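Local atomic coordinates of putative metal binding protein (Coccidioides immitis, PDB entry 3CVG), a protein that probably binds a small ligand, perhaps a metal, as a periplasmic-binding-protein-like domain. Residues V77-S82 with A237-G242; P144-S149 with W179-I184. One frame throughout, in Å; residues are numbered along the deposited sequence.

Interaction 1. Residues V77-S82 with A237-G242; sequences VGITYS and AHLLVG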
ATOM      1  N   VAL A  77      13.372 -10.618  -5.941  1.00 39.68           N
ATOM      2  CA  VAL A  77      12.128 -10.750  -5.206  1.00 38.27           C
ATOM      3  C   VAL A  77      11.321  -9.477  -5.351  1.00 38.06           C
ATOM      4  O   VAL A  77      11.828  -8.457  -5.817  1.00 37.94           O
ATOM      5  CB  VAL A  77      12.381 -11.014  -3.707  1.00 38.52           C
ATOM      6  CG1 VAL A  77      12.971 -12.401  -3.517  1.00 38.50           C
ATOM      7  CG2 VAL A  77      13.317  -9.961  -3.143  1.00 38.69           C
ATOM      8  N   GLY A  78      10.055  -9.546  -4.961  1.00 37.17           N
ATOM      9  CA  GLY A  78       9.205  -8.381  -5.047  1.00 35.79           C
ATOM     10  C   GLY A  78       8.119  -8.430  -4.002  1.00 34.96           C
ATOM     11  O   GLY A  78       7.483  -9.465  -3.798  1.00 35.82           O
ATOM     12  N   ILE A  79       7.923  -7.316  -3.313  1.00 34.17           N
ATOM     13  CA  ILE A  79       6.872  -7.244  -2.319  1.00 32.44           C
ATOM     14  C   ILE A  79       5.736  -6.582  -3.083  1.00 31.65           C
ATOM     15  O   ILE A  79       5.845  -5.437  -3.532  1.00 30.69           O
ATOM     16  CB  ILE A  79       7.281  -6.399  -1.105  1.00 32.87           C
ATOM     17  CG1 ILE A  79       8.495  -7.037  -0.425  1.00 33.41           C
ATOM     18  CG2 ILE A  79       6.118  -6.308  -0.117  1.00 31.57           C
ATOM     19  CD1 ILE A  79       8.959  -6.315   0.821  1.00 35.45           C
ATOM     20  N   THR A  80       4.653  -7.324  -3.249  1.00 30.57           N
ATOM     21  CA  THR A  80       3.515  -6.837  -4.002  1.00 28.71           C
ATOM     22  C   THR A  80       2.256  -6.654  -3.162  1.00 27.97           C
ATOM     23  O   THR A  80       2.174  -7.130  -2.026  1.00 26.37           O
ATOM     24  CB  THR A  80       3.244  -7.790  -5.174  1.00 28.81           C
ATOM     25  OG1 THR A  80       3.111  -9.130  -4.680  1.00 32.34           O
ATOM     26  CG2 THR A  80       4.408  -7.757  -6.148  1.00 27.92           C
ATOM     27  N   TYR A  81       1.275  -5.965  -3.740  1.00 26.86           N
ATOM     28  CA  TYR A  81       0.021  -5.682  -3.061  1.00 24.61           C
ATOM     29  C   TYR A  81      -1.208  -6.111  -3.857  1.00 25.63           C
ATOM     30  O   TYR A  81      -2.225  -5.412  -3.853  1.00 24.07           O
ATOM     31  CB  TYR A  81      -0.065  -4.187  -2.777  1.00 25.55           C
ATOM     32  CG  TYR A  81       1.154  -3.627  -2.076  1.00 25.96           C
ATOM     33  CD1 TYR A  81       1.203  -3.532  -0.691  1.00 26.57           C
ATOM     34  CD2 TYR A  81       2.256  -3.174  -2.809  1.00 28.52           C
ATOM     35  CE1 TYR A  81       2.315  -2.993  -0.046  1.00 27.31           C
ATOM     36  CE2 TYR A  81       3.373  -2.637  -2.174  1.00 27.31           C
ATOM     37  CZ  TYR A  81       3.393  -2.546  -0.796  1.00 27.31           C
ATOM     38  OH  TYR A  81       4.478  -1.987  -0.170  1.00 26.92           O
ATOM     39  N   SER A  82      -1.126  -7.246  -4.542  1.00 24.52           N
ATOM     40  CA  SER A  82      -2.268  -7.726  -5.315  1.00 26.81           C
ATOM     41  C   SER A  82      -2.308  -9.255  -5.384  1.00 26.33           C
ATOM     42  O   SER A  82      -1.657  -9.862  -6.233  1.00 24.89           O
ATOM     43  CB  SER A  82      -2.229  -7.149  -6.735  1.00 25.43           C
ATOM     44  OG  SER A  82      -3.306  -7.649  -7.517  1.00 29.28           O
ATOM     45  N   ALA A 237       0.529  -7.396   1.940  1.00 24.68           N
ATOM     46  CA  ALA A 237       1.767  -7.369   1.180  1.00 24.96           C
ATOM     47  C   ALA A 237       2.347  -8.772   1.157  1.00 24.16           C
ATOM     48  O   ALA A 237       2.448  -9.420   2.200  1.00 24.96           O
ATOM     49  CB  ALA A 237       2.760  -6.401   1.825  1.00 22.94           C
ATOM     50  N   HIS A 238       2.700  -9.244  -0.036  1.00 24.25           N
ATOM     51  CA  HIS A 238       3.278 -10.570  -0.212  1.00 25.70           C
ATOM     52  C   HIS A 238       4.624 -10.458  -0.921  1.00 27.76           C
ATOM     53  O   HIS A 238       4.864  -9.508  -1.678  1.00 25.72           O
ATOM     54  CB  HIS A 238       2.367 -11.472  -1.060  1.00 23.80           C
ATOM     55  CG  HIS A 238       1.193 -12.029  -0.323  1.00 22.58           C
ATOM     56  ND1 HIS A 238       0.069 -11.281  -0.035  1.00 23.20           N
ATOM     57  CD2 HIS A 238       0.959 -13.266   0.178  1.00 22.16           C
ATOM     58  CE1 HIS A 238      -0.805 -12.038   0.609  1.00 25.19           C
ATOM     59  NE2 HIS A 238      -0.287 -13.244   0.751  1.00 23.73           N
ATOM     60  N   LEU A 239       5.503 -11.428  -0.672  1.00 29.23           N
ATOM     61  CA  LEU A 239       6.805 -11.454  -1.324  1.00 30.06           C
ATOM     62  C   LEU A 239       6.750 -12.490  -2.438  1.00 30.94           C
ATOM     63  O   LEU A 239       6.165 -13.562  -2.268  1.00 29.39           O
ATOM     64  CB  LEU A 239       7.912 -11.849  -0.346  1.00 33.64           C
ATOM     65  CG  LEU A 239       9.301 -11.919  -0.990  1.00 33.93           C
ATOM     66  CD1 LEU A 239       9.813 -10.511  -1.223  1.00 35.40           C
ATOM     67  CD2 LEU A 239      10.266 -12.674  -0.094  1.00 36.97           C
ATOM     68  N   LEU A 240       7.347 -12.163  -3.578  1.00 30.57           N
ATOM     69  CA  LEU A 240       7.377 -13.082  -4.708  1.00 31.43           C
ATOM     70  C   LEU A 240       8.820 -13.445  -5.011  1.00 32.39           C
ATOM     71  O   LEU A 240       9.678 -12.569  -5.101  1.00 32.84           O
ATOM     72  CB  LEU A 240       6.746 -12.444  -5.948  1.00 29.63           C
ATOM     73  CG  LEU A 240       5.238 -12.163  -5.930  1.00 27.82           C
ATOM     74  CD1 LEU A 240       4.831 -11.451  -7.218  1.00 27.19           C
ATOM     75  CD2 LEU A 240       4.472 -13.471  -5.778  1.00 28.24           C
ATOM     76  N   VAL A 241       9.087 -14.738  -5.138  1.00 33.08           N
ATOM     77  CA  VAL A 241      10.425 -15.211  -5.462  1.00 35.23           C
ATOM     78  C   VAL A 241      10.450 -15.487  -6.959  1.00 36.51           C
ATOM     79  O   VAL A 241       9.693 -16.321  -7.459  1.00 37.82           O
ATOM     80  CB  VAL A 241      10.770 -16.502  -4.687  1.00 35.33           C
ATOM     81  CG1 VAL A 241      12.071 -17.100  -5.208  1.00 35.51           C
ATOM     82  CG2 VAL A 241      10.894 -16.188  -3.200  1.00 34.99           C
ATOM     83  N   GLY A 242      11.311 -14.766  -7.668  1.00 38.05           N
ATOM     84  CA  GLY A 242      11.413 -14.935  -9.104  1.00 39.85           C
ATOM     85  C   GLY A 242      11.859 -16.325  -9.506  1.00 41.04           C
ATOM     86  O   GLY A 242      12.766 -16.891  -8.896  1.00 41.48           O
TER

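Interaction 2. Residues P144-S149 with W179-I184; sequences PVRFLS and WYHQYI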
ATOM      1  N   PRO A 144     -18.755  21.623  -1.144  1.00 24.78           N
ATOM      2  CA  PRO A 144     -19.308  20.560  -1.987  1.00 24.45           C
ATOM      3  C   PRO A 144     -18.546  19.258  -1.724  1.00 23.55           C
ATOM      4  O   PRO A 144     -17.377  19.283  -1.334  1.00 23.12           O
ATOM      5  CB  PRO A 144     -19.090  21.093  -3.402  1.00 24.47           C
ATOM      6  CG  PRO A 144     -17.826  21.881  -3.263  1.00 26.78           C
ATOM      7  CD  PRO A 144     -18.033  22.621  -1.954  1.00 24.74           C
ATOM      8  N   VAL A 145     -19.213  18.126  -1.916  1.00 23.45           N
ATOM      9  CA  VAL A 145     -18.572  16.835  -1.702  1.00 22.44           C
ATOM     10  C   VAL A 145     -17.708  16.494  -2.915  1.00 21.24           C
ATOM     11  O   VAL A 145     -18.217  16.374  -4.028  1.00 20.05           O
ATOM     12  CB  VAL A 145     -19.622  15.726  -1.507  1.00 24.12           C
ATOM     13  CG1 VAL A 145     -18.948  14.363  -1.406  1.00 20.45           C
ATOM     14  CG2 VAL A 145     -20.440  16.011  -0.251  1.00 22.03           C
ATOM     15  N   ARG A 146     -16.400  16.384  -2.697  1.00 19.57           N
ATOM     16  CA  ARG A 146     -15.460  16.030  -3.758  1.00 19.24           C
ATOM     17  C   ARG A 146     -14.556  14.891  -3.260  1.00 18.13           C
ATOM     18  O   ARG A 146     -14.307  14.766  -2.058  1.00 18.87           O
ATOM     19  CB  ARG A 146     -14.628  17.256  -4.171  1.00 18.25           C
ATOM     20  CG  ARG A 146     -15.461  18.352  -4.875  1.00 19.11           C
ATOM     21  CD  ARG A 146     -14.657  19.625  -5.095  1.00 18.29           C
ATOM     22  NE  ARG A 146     -13.457  19.397  -5.900  1.00 20.24           N
ATOM     23  CZ  ARG A 146     -13.464  19.195  -7.214  1.00 20.44           C
ATOM     24  NH1 ARG A 146     -14.612  19.191  -7.884  1.00 18.00           N
ATOM     25  NH2 ARG A 146     -12.323  19.015  -7.861  1.00 20.26           N
ATOM     26  N   PHE A 147     -14.095  14.048  -4.183  1.00 18.88           N
ATOM     27  CA  PHE A 147     -13.235  12.915  -3.840  1.00 17.88           C
ATOM     28  C   PHE A 147     -11.935  12.997  -4.633  1.00 17.50           C
ATOM     29  O   PHE A 147     -11.972  13.067  -5.865  1.00 16.40           O
ATOM     30  CB  PHE A 147     -13.939  11.597  -4.181  1.00 18.88           C
ATOM     31  CG  PHE A 147     -13.133  10.386  -3.838  1.00 18.48           C
ATOM     32  CD1 PHE A 147     -13.203   9.828  -2.568  1.00 16.52           C
ATOM     33  CD2 PHE A 147     -12.261   9.831  -4.769  1.00 17.59           C
ATOM     34  CE1 PHE A 147     -12.420   8.733  -2.231  1.00 17.25           C
ATOM     35  CE2 PHE A 147     -11.472   8.732  -4.431  1.00 18.63           C
ATOM     36  CZ  PHE A 147     -11.559   8.190  -3.160  1.00 16.68           C
ATOM     37  N   LEU A 148     -10.800  12.965  -3.933  1.00 18.56           N
ATOM     38  CA  LEU A 148      -9.492  13.052  -4.588  1.00 17.11           C
ATOM     39  C   LEU A 148      -8.895  11.695  -4.955  1.00 17.90           C
ATOM     40  O   LEU A 148      -8.676  10.831  -4.097  1.00 15.95           O
ATOM     41  CB  LEU A 148      -8.491  13.826  -3.711  1.00 16.42           C
ATOM     42  CG  LEU A 148      -7.165  14.281  -4.354  1.00 16.59           C
ATOM     43  CD1 LEU A 148      -6.654  15.509  -3.620  1.00 16.82           C
ATOM     44  CD2 LEU A 148      -6.098  13.169  -4.337  1.00 14.31           C
ATOM     45  N   SER A 149      -8.631  11.522  -6.241  1.00 16.11           N
ATOM     46  CA  SER A 149      -8.042  10.295  -6.758  1.00 15.76           C
ATOM     47  C   SER A 149      -6.648  10.581  -7.311  1.00 16.36           C
ATOM     48  O   SER A 149      -6.451  11.533  -8.071  1.00 17.99           O
ATOM     49  CB  SER A 149      -8.931   9.701  -7.859  1.00 15.82           C
ATOM     50  OG  SER A 149      -8.250   8.703  -8.606  1.00 15.09           O
ATOM     51  N   TRP A 179     -16.834  15.999  -9.681  1.00 17.01           N
ATOM     52  CA  TRP A 179     -16.410  15.976  -8.278  1.00 17.84           C
ATOM     53  C   TRP A 179     -15.311  14.910  -8.046  1.00 18.16           C
ATOM     54  O   TRP A 179     -14.713  14.838  -6.962  1.00 17.22           O
ATOM     55  CB  TRP A 179     -17.601  15.691  -7.359  1.00 19.29           C
ATOM     56  CG  TRP A 179     -18.496  14.564  -7.815  1.00 19.04           C
ATOM     57  CD1 TRP A 179     -19.635  14.677  -8.555  1.00 19.81           C
ATOM     58  CD2 TRP A 179     -18.339  13.168  -7.532  1.00 19.50           C
ATOM     59  NE1 TRP A 179     -20.204  13.438  -8.747  1.00 18.97           N
ATOM     60  CE2 TRP A 179     -19.429  12.493  -8.129  1.00 19.48           C
ATOM     61  CE3 TRP A 179     -17.384  12.419  -6.834  1.00 18.71           C
ATOM     62  CZ2 TRP A 179     -19.591  11.106  -8.047  1.00 20.70           C
ATOM     63  CZ3 TRP A 179     -17.542  11.038  -6.752  1.00 18.65           C
ATOM     64  CH2 TRP A 179     -18.638  10.396  -7.355  1.00 21.49           C
ATOM     65  N   TYR A 180     -15.064  14.076  -9.057  1.00 17.40           N
ATOM     66  CA  TYR A 180     -14.027  13.044  -8.974  1.00 16.33           C
ATOM     67  C   TYR A 180     -12.770  13.795  -9.395  1.00 16.66           C
ATOM     68  O   TYR A 180     -12.505  13.986 -10.588  1.00 17.45           O
ATOM     69  CB  TYR A 180     -14.333  11.889  -9.937  1.00 16.10           C
ATOM     70  CG  TYR A 180     -13.419  10.684  -9.787  1.00 15.46           C
ATOM     71  CD1 TYR A 180     -13.487   9.857  -8.657  1.00 15.13           C
ATOM     72  CD2 TYR A 180     -12.505  10.355 -10.786  1.00 16.54           C
ATOM     73  CE1 TYR A 180     -12.661   8.726  -8.537  1.00 15.41           C
ATOM     74  CE2 TYR A 180     -11.679   9.237 -10.672  1.00 17.65           C
ATOM     75  CZ  TYR A 180     -11.761   8.424  -9.550  1.00 15.52           C
ATOM     76  OH  TYR A 180     -10.941   7.310  -9.450  1.00 16.44           O
ATOM     77  N   HIS A 181     -12.016  14.224  -8.388  1.00 15.70           N
ATOM     78  CA  HIS A 181     -10.822  15.036  -8.557  1.00 15.28           C
ATOM     79  C   HIS A 181      -9.506  14.296  -8.753  1.00 16.16           C
ATOM     80  O   HIS A 181      -9.015  13.610  -7.850  1.00 15.60           O
ATOM     81  CB  HIS A 181     -10.705  15.977  -7.350  1.00 13.88           C
ATOM     82  CG  HIS A 181      -9.513  16.887  -7.396  1.00 14.67           C
ATOM     83  ND1 HIS A 181      -8.956  17.433  -6.257  1.00 15.36           N
ATOM     84  CD2 HIS A 181      -8.772  17.337  -8.431  1.00 14.88           C
ATOM     85  CE1 HIS A 181      -7.916  18.177  -6.595  1.00 17.67           C
ATOM     86  NE2 HIS A 181      -7.783  18.137  -7.908  1.00 15.12           N
ATOM     87  N   GLN A 182      -8.942  14.469  -9.942  1.00 15.24           N
ATOM     88  CA  GLN A 182      -7.678  13.859 -10.313  1.00 15.60           C
ATOM     89  C   GLN A 182      -6.527  14.752  -9.888  1.00 16.09           C
ATOM     90  O   GLN A 182      -6.344  15.838 -10.437  1.00 18.25           O
ATOM     91  CB  GLN A 182      -7.611  13.652 -11.831  1.00 15.58           C
ATOM     92  CG  GLN A 182      -8.567  12.595 -12.372  1.00 17.02           C
ATOM     93  CD  GLN A 182      -8.487  12.465 -13.891  1.00 20.82           C
ATOM     94  OE1 GLN A 182      -7.442  12.710 -14.501  1.00 21.40           O
ATOM     95  NE2 GLN A 182      -9.587  12.057 -14.501  1.00 19.27           N
ATOM     96  N   TYR A 183      -5.753  14.298  -8.911  1.00 14.66           N
ATOM     97  CA  TYR A 183      -4.591  15.051  -8.439  1.00 16.07           C
ATOM     98  C   TYR A 183      -3.472  14.008  -8.482  1.00 17.79           C
ATOM     99  O   TYR A 183      -3.275  13.244  -7.531  1.00 16.40           O
ATOM    100  CB  TYR A 183      -4.830  15.542  -7.014  1.00 16.70           C
ATOM    101  CG  TYR A 183      -3.744  16.456  -6.496  1.00 18.03           C
ATOM    102  CD1 TYR A 183      -3.638  17.781  -6.941  1.00 18.71           C
ATOM    103  CD2 TYR A 183      -2.803  15.994  -5.577  1.00 20.13           C
ATOM    104  CE1 TYR A 183      -2.609  18.623  -6.475  1.00 18.09           C
ATOM    105  CE2 TYR A 183      -1.776  16.824  -5.108  1.00 19.39           C
ATOM    106  CZ  TYR A 183      -1.687  18.131  -5.560  1.00 21.38           C
ATOM    107  OH  TYR A 183      -0.674  18.943  -5.092  1.00 22.57           O
ATOM    108  N   ILE A 184      -2.757  13.985  -9.601  1.00 17.58           N
ATOM    109  CA  ILE A 184      -1.725  12.991  -9.849  1.00 19.39           C
ATOM    110  C   ILE A 184      -0.369  13.281  -9.238  1.00 20.52           C
ATOM    111  O   ILE A 184       0.482  13.929  -9.854  1.00 21.20           O
ATOM    112  CB  ILE A 184      -1.590  12.775 -11.372  1.00 18.73           C
ATOM    113  CG1 ILE A 184      -2.996  12.648 -11.982  1.00 19.03           C
ATOM    114  CG2 ILE A 184      -0.771  11.520 -11.653  1.00 15.68           C
ATOM    115  CD1 ILE A 184      -3.045  12.724 -13.503  1.00 20.48           C
TER

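Interaction 1. Residues V77-S82 with A237-G242
Two strands of the central sheet in one lobe of a periplasmic-binding-protein fold run antiparallel here, 77-80 against 237-241, their short axes 159° apart. Gly78 pairs with Leu240 and Thr80 with His238 as hydrogen-bonded pairs, while Val77 with Val241 and Ile79 with Leu239 are non-hydrogen-bonded pairs. Four backbone bonds hold the strands together. The shortest are Leu240 N to Gly78 O and Thr80 N to His238 O, both 2.7 Å.

On the face shared by Val77, Ile79 and Leu239, the leucine does the packing through one branch. Its CG lies anti to the backbone N (chi1 179°), and CD1 reaches between the two neighbours: Leu239 CD1 is 3.6 Å from Val77 CB and 3.8 Å from Ile79 CG1. Further along, Ile79 CG2 touches the Ala237 methyl, CB, at 3.9 Å, and that methyl also meets Tyr81 CE1 obliquely.

The other face carries Thr80 and Leu240, the leucine reaching across the threonine. Leu240 CD1 lies 3.8 Å from Thr80 OG1 and 3.9 Å from Thr80 CG2. The threonine hydroxyl is buried but satisfied by Glu86, while Leu240 is backed by Ile67 and Leu70 of helix 63-71. His238 turns its ring away from strand 77-80 and stacks on Tyr101.

Strand 20-26 flanks 77-80 and strand 100-111 flanks 234-241. The resulting strand order, 55-60, 20-26, 77-80, 234-241, 100-111, is consistent with a type II periplasmic-binding-protein lobe, and a late strand returning antiparallel beside an early, parallel-paired one is characteristic of the discontinuous lobe of this fold.

Interaction 2. Residues P144-S149 with W179-I184
The Arg146 guanidinium lies obliquely by the His181 ring, the two planes 41° apart, and one face of that ring has Tyr183 CB, two residues on, set off-centre 3.9 Å above it. Arg146 bends at chi3 (59°), which brings NH2 to 3.5 Å from His181 CB; Trp179 O lies over one face of the guanidinium, without close contact. Glu199 ties this pair together, forming a salt bridge with Arg146 NE and accepting a hydrogen bond from His181 ND1. Phe147 CB comes up to the edge of the Trp179 indole, 4.4 Å from CE3. Phe147 and Tyr180 run alongside each other from the same face of the strands, with Phe147 CD2 3.9 Å from Tyr180 CE1. Farther along that face, Ser149 CB meets Tyr180 CZ at 3.5 Å, and both hydroxyls are hydrogen-bonded to Glu160. Leu148 CG packs on Tyr183 CB (3.8 Å).

Four backbone bonds join the parallel strands, the shortest from Ser149 N to His181 O, 2.7 Å. These are the two strands of a beta-alpha-beta unit: helix 155-166 connects them and, with helix 125-138, packs on the Phe147 face, while helix 187-196 lies against Leu148 and strand 200-204 continues the pairing beyond 147-149.

How the interactions relate
Interactions 1 and 2 sit on opposite sides of the chain's centre, their centres 30 Å apart and their nearest atoms about 16 Å apart, consistent with one lying in each lobe of a two-lobed binding protein. Along the sequence, 144-149 and 179-184 both fall between 77-82 and 237-242, as expected of a chain that leaves the first lobe, builds the second and returns. Strand 100-111 pairs with 234-241 and also with 200-204, the neighbour of 147-149, linking the two regions. A bound calcium ion lies about 7 Å from the Tyr81 side chain and about 11 Å from that of Ser149, between the two regions and probably near the cleft; neither side chain coordinates it.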